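Local coordinates for protein FTT_1639c (Francisella tularensis subsp. tularensis, PDB 7KZW) that is of unknown function but carries a predicted transmembrane helix, this chain being its beta-rich part that follows the N-terminal portion, at residues R6-L11 / E90-E95. The protein carries 3 engineered substitutions. Sequence-based numbering, arbitrary orientation.
Sequences RELPLL and ELLKLE
Leu8 meets Leu91 and Leu92 in a buried, purely apolar contact between two strands of the mixed beta-sheet that are next-but-one neighbours, strand 21-27 running between them. It lies close to the centre of the chain, where the short loop interrupting strand 6-16 faces a classic beta bulge at the start of strand 90-97. The two methyls of Leu8 divide between the bulge residues: CD1 comes to 4.1 Å from Leu91 CD2, while CD2 reaches Leu92 CD1 at 4.0 Å. Each leucine of the bulge crosses the Leu8 side chain at about a right angle, and terminal methyls make both touches. Within the bulge, Leu91 and Leu92 both face Phe26 of the intervening strand. The first torsions differ: Leu91 has CG anti to the backbone N (chi1 -170°), whereas Leu92 has it anti to the carbonyl carbon (chi1 -64°), bringing the end of Leu92 nearer to Leu8 than its CB direction suggests. Val107 of strand 102-111 touches both Leu8 and Leu92 and extends the same apolar cluster. A second, less buried touch lies further along, where Leu11 CD1 rests 4.0 Å from Glu90 CG and 4.2 Å from Glu90 CA. Here the glutamate offers its aliphatic part, its carboxylate being engaged by Arg88 through a salt bridge at OE2. With 163 Å² buried and aliphatic carbons at van der Waals distance, the segments are joined by hydrophobic packing, and backbone hydrogen bonds of 6-11 such as Leu11 with Met25 and Leu8 with Asp117 tie it to the strands at its sides.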
ATOM      1  N   ARG A   6      -7.836  -0.970 -13.009  1.00 24.10           N
ATOM      2  CA  ARG A   6      -7.946   0.352 -12.411  1.00 22.87           C
ATOM      3  C   ARG A   6      -6.676   0.662 -11.644  1.00 19.87           C
ATOM      4  O   ARG A   6      -5.945  -0.244 -11.235  1.00 21.48           O
ATOM      5  CB  ARG A   6      -9.084   0.331 -11.393  1.00 27.27           C
ATOM      6  CG  ARG A   6     -10.350  -0.381 -11.864  1.00 33.43           C
ATOM      7  CD  ARG A   6     -11.470   0.078 -10.924  1.00 43.63           C
ATOM      8  NE  ARG A   6     -12.767  -0.546 -11.144  1.00 44.56           N
ATOM      9  CZ  ARG A   6     -13.871  -0.147 -10.511  1.00 43.66           C
ATOM     10  NH1 ARG A   6     -13.801   0.858  -9.643  1.00 35.55           N
ATOM     11  NH2 ARG A   6     -15.041  -0.736 -10.754  1.00 43.47           N
ATOM     12  N   GLU A   7      -6.408   1.945 -11.379  1.00 18.64           N
ATOM     13  CA  GLU A   7      -5.273   2.297 -10.532  1.00 17.94           C
ATOM     14  C   GLU A   7      -5.647   2.183  -9.055  1.00 19.32           C
ATOM     15  O   GLU A   7      -6.735   2.616  -8.653  1.00 22.15           O
ATOM     16  CB  GLU A   7      -4.808   3.737 -10.800  1.00 21.33           C
ATOM     17  CG  GLU A   7      -3.552   4.086  -9.988  1.00 19.91           C
ATOM     18  CD  GLU A   7      -2.865   5.396 -10.350  1.00 32.79           C
ATOM     19  OE1 GLU A   7      -3.575   6.412 -10.521  1.00 28.94           O
ATOM     20  OE2 GLU A   7      -1.610   5.394 -10.435  1.00 31.27           O
ATOM     21  N   LEU A   8      -4.781   1.545  -8.261  1.00 16.53           N
ATOM     22  CA  LEU A   8      -4.946   1.532  -6.828  1.00 19.04           C
ATOM     23  C   LEU A   8      -4.730   2.945  -6.304  1.00 16.28           C
ATOM     24  O   LEU A   8      -3.651   3.524  -6.532  1.00 16.46           O
ATOM     25  CB  LEU A   8      -3.913   0.550  -6.253  1.00 18.48           C
ATOM     26  CG  LEU A   8      -3.920   0.382  -4.740  1.00 19.11           C
ATOM     27  CD1 LEU A   8      -5.221  -0.226  -4.285  1.00 20.89           C
ATOM     28  CD2 LEU A   8      -2.723  -0.482  -4.284  1.00 20.91           C
ATOM     29  N   PRO A   9      -5.731   3.574  -5.672  1.00 14.53           N
ATOM     30  CA  PRO A   9      -5.599   5.010  -5.357  1.00 15.92           C
ATOM     31  C   PRO A   9      -4.622   5.309  -4.219  1.00 15.47           C
ATOM     32  O   PRO A   9      -4.420   4.502  -3.316  1.00 14.21           O
ATOM     33  CB  PRO A   9      -7.029   5.418  -4.968  1.00 19.21           C
ATOM     34  CG  PRO A   9      -7.908   4.324  -5.568  1.00 20.76           C
ATOM     35  CD  PRO A   9      -7.125   3.086  -5.495  1.00 15.27           C
ATOM     36  N   LEU A  10      -3.996   6.488  -4.301  1.00 15.67           N
ATOM     37  CA  LEU A  10      -3.170   7.043  -3.246  1.00 15.21           C
ATOM     38  C   LEU A  10      -4.094   7.843  -2.326  1.00 15.24           C
ATOM     39  O   LEU A  10      -4.735   8.816  -2.775  1.00 19.39           O
ATOM     40  CB  LEU A  10      -2.078   7.922  -3.877  1.00 15.12           C
ATOM     41  CG  LEU A  10      -1.197   8.598  -2.850  1.00 14.38           C
ATOM     42  CD1 LEU A  10      -0.327   7.648  -2.100  1.00 18.63           C
ATOM     43  CD2 LEU A  10      -0.295   9.595  -3.578  1.00 22.11           C
ATOM     44  N   LEU A  11      -4.217   7.431  -1.078  1.00 15.71           N
ATOM     45  CA  LEU A  11      -5.092   8.125  -0.125  1.00 16.25           C
ATOM     46  C   LEU A  11      -4.422   9.285   0.563  1.00 18.69           C
ATOM     47  O   LEU A  11      -5.066  10.332   0.781  1.00 20.13           O
ATOM     48  CB  LEU A  11      -5.515   7.193   0.994  1.00 18.19           C
ATOM     49  CG  LEU A  11      -6.595   6.200   0.690  1.00 21.56           C
ATOM     50  CD1 LEU A  11      -6.765   5.181   1.824  1.00 21.41           C
ATOM     51  CD2 LEU A  11      -7.872   7.028   0.529  1.00 27.77           C
ATOM     52  N   GLU A  90      -7.921   1.453   4.082  1.00 11.82           N
ATOM     53  CA  GLU A  90      -6.514   1.423   3.668  1.00 11.48           C
ATOM     54  C   GLU A  90      -6.097  -0.005   3.320  1.00 10.98           C
ATOM     55  O   GLU A  90      -6.469  -0.976   4.030  1.00 12.31           O
ATOM     56  CB  GLU A  90      -5.652   1.916   4.804  1.00 14.31           C
ATOM     57  CG  GLU A  90      -6.015   3.352   5.263  1.00 19.87           C
ATOM     58  CD  GLU A  90      -5.372   3.727   6.570  1.00 27.21           C
ATOM     59  OE1 GLU A  90      -5.149   2.824   7.403  1.00 23.39           O
ATOM     60  OE2 GLU A  90      -5.084   4.928   6.753  1.00 25.59           O
ATOM     61  N   LEU A  91      -5.366  -0.159   2.203  1.00 10.93           N
ATOM     62  CA  LEU A  91      -4.862  -1.469   1.801  1.00 11.37           C
ATOM     63  C   LEU A  91      -3.375  -1.626   2.128  1.00 11.15           C
ATOM     64  O   LEU A  91      -2.946  -2.680   2.600  1.00 12.11           O
ATOM     65  CB  LEU A  91      -5.117  -1.736   0.306  1.00 12.03           C
ATOM     66  CG  LEU A  91      -4.808  -3.194  -0.055  1.00 12.20           C
ATOM     67  CD1 LEU A  91      -5.864  -4.205   0.518  1.00 15.20           C
ATOM     68  CD2 LEU A  91      -4.792  -3.297  -1.583  1.00 14.47           C
ATOM     69  N   LEU A  92      -2.549  -0.627   1.752  1.00 11.93           N
ATOM     70  CA  LEU A  92      -1.102  -0.774   1.866  1.00 11.48           C
ATOM     71  C   LEU A  92      -0.529   0.526   2.362  1.00 12.17           C
ATOM     72  O   LEU A  92      -0.824   1.581   1.798  1.00 13.02           O
ATOM     73  CB  LEU A  92      -0.474  -1.032   0.497  1.00 13.74           C
ATOM     74  CG  LEU A  92      -0.853  -2.303  -0.219  1.00 13.51           C
ATOM     75  CD1 LEU A  92      -0.225  -2.283  -1.677  1.00 14.61           C
ATOM     76  CD2 LEU A  92      -0.350  -3.568   0.510  1.00 15.68           C
ATOM     77  N   LYS A  93       0.380   0.435   3.336  1.00 11.21           N
ATOM     78  CA  LYS A  93       1.221   1.584   3.699  1.00 11.13           C
ATOM     79  C   LYS A  93       2.639   1.311   3.235  1.00 11.27           C
ATOM     80  O   LYS A  93       3.283   0.361   3.692  1.00 12.50           O
ATOM     81  CB  LYS A  93       1.251   1.794   5.196  1.00 12.24           C
ATOM     82  CG  LYS A  93       1.950   3.113   5.524  1.00 13.07           C
ATOM     83  CD  LYS A  93       1.967   3.271   7.052  1.00 18.88           C
ATOM     84  CE  LYS A  93       2.640   4.609   7.433  1.00 27.05           C
ATOM     85  NZ  LYS A  93       2.704   4.809   8.930  1.00 27.25           N
ATOM     86  N   LEU A  94       3.151   2.101   2.305  1.00 10.70           N
ATOM     87  CA  LEU A  94       4.548   1.971   1.843  1.00 10.61           C
ATOM     88  C   LEU A  94       5.359   3.004   2.606  1.00 11.12           C
ATOM     89  O   LEU A  94       5.040   4.197   2.560  1.00 11.77           O
ATOM     90  CB  LEU A  94       4.625   2.262   0.355  1.00 11.44           C
ATOM     91  CG  LEU A  94       6.045   2.229  -0.228  1.00 11.52           C
ATOM     92  CD1 LEU A  94       6.757   0.919   0.009  1.00 12.13           C
ATOM     93  CD2 LEU A  94       5.956   2.571  -1.716  1.00 12.65           C
ATOM     94  N   GLU A  95       6.348   2.538   3.373  1.00 11.12           N
ATOM     95  CA  GLU A  95       7.131   3.405   4.265  1.00 11.61           C
ATOM     96  C   GLU A  95       8.587   3.386   3.841  1.00 13.55           C
ATOM     97  O   GLU A  95       9.097   2.349   3.384  1.00 15.11           O
ATOM     98  CB  GLU A  95       7.139   2.835   5.709  1.00 16.12           C
ATOM     99  CG  GLU A  95       5.799   2.839   6.369  1.00 26.80           C
ATOM    100  CD  GLU A  95       5.889   2.413   7.829  1.00 25.53           C
ATOM    101  OE1 GLU A  95       6.872   1.734   8.215  1.00 28.46           O
ATOM    102  OE2 GLU A  95       4.978   2.752   8.578  1.00 30.29           O
TER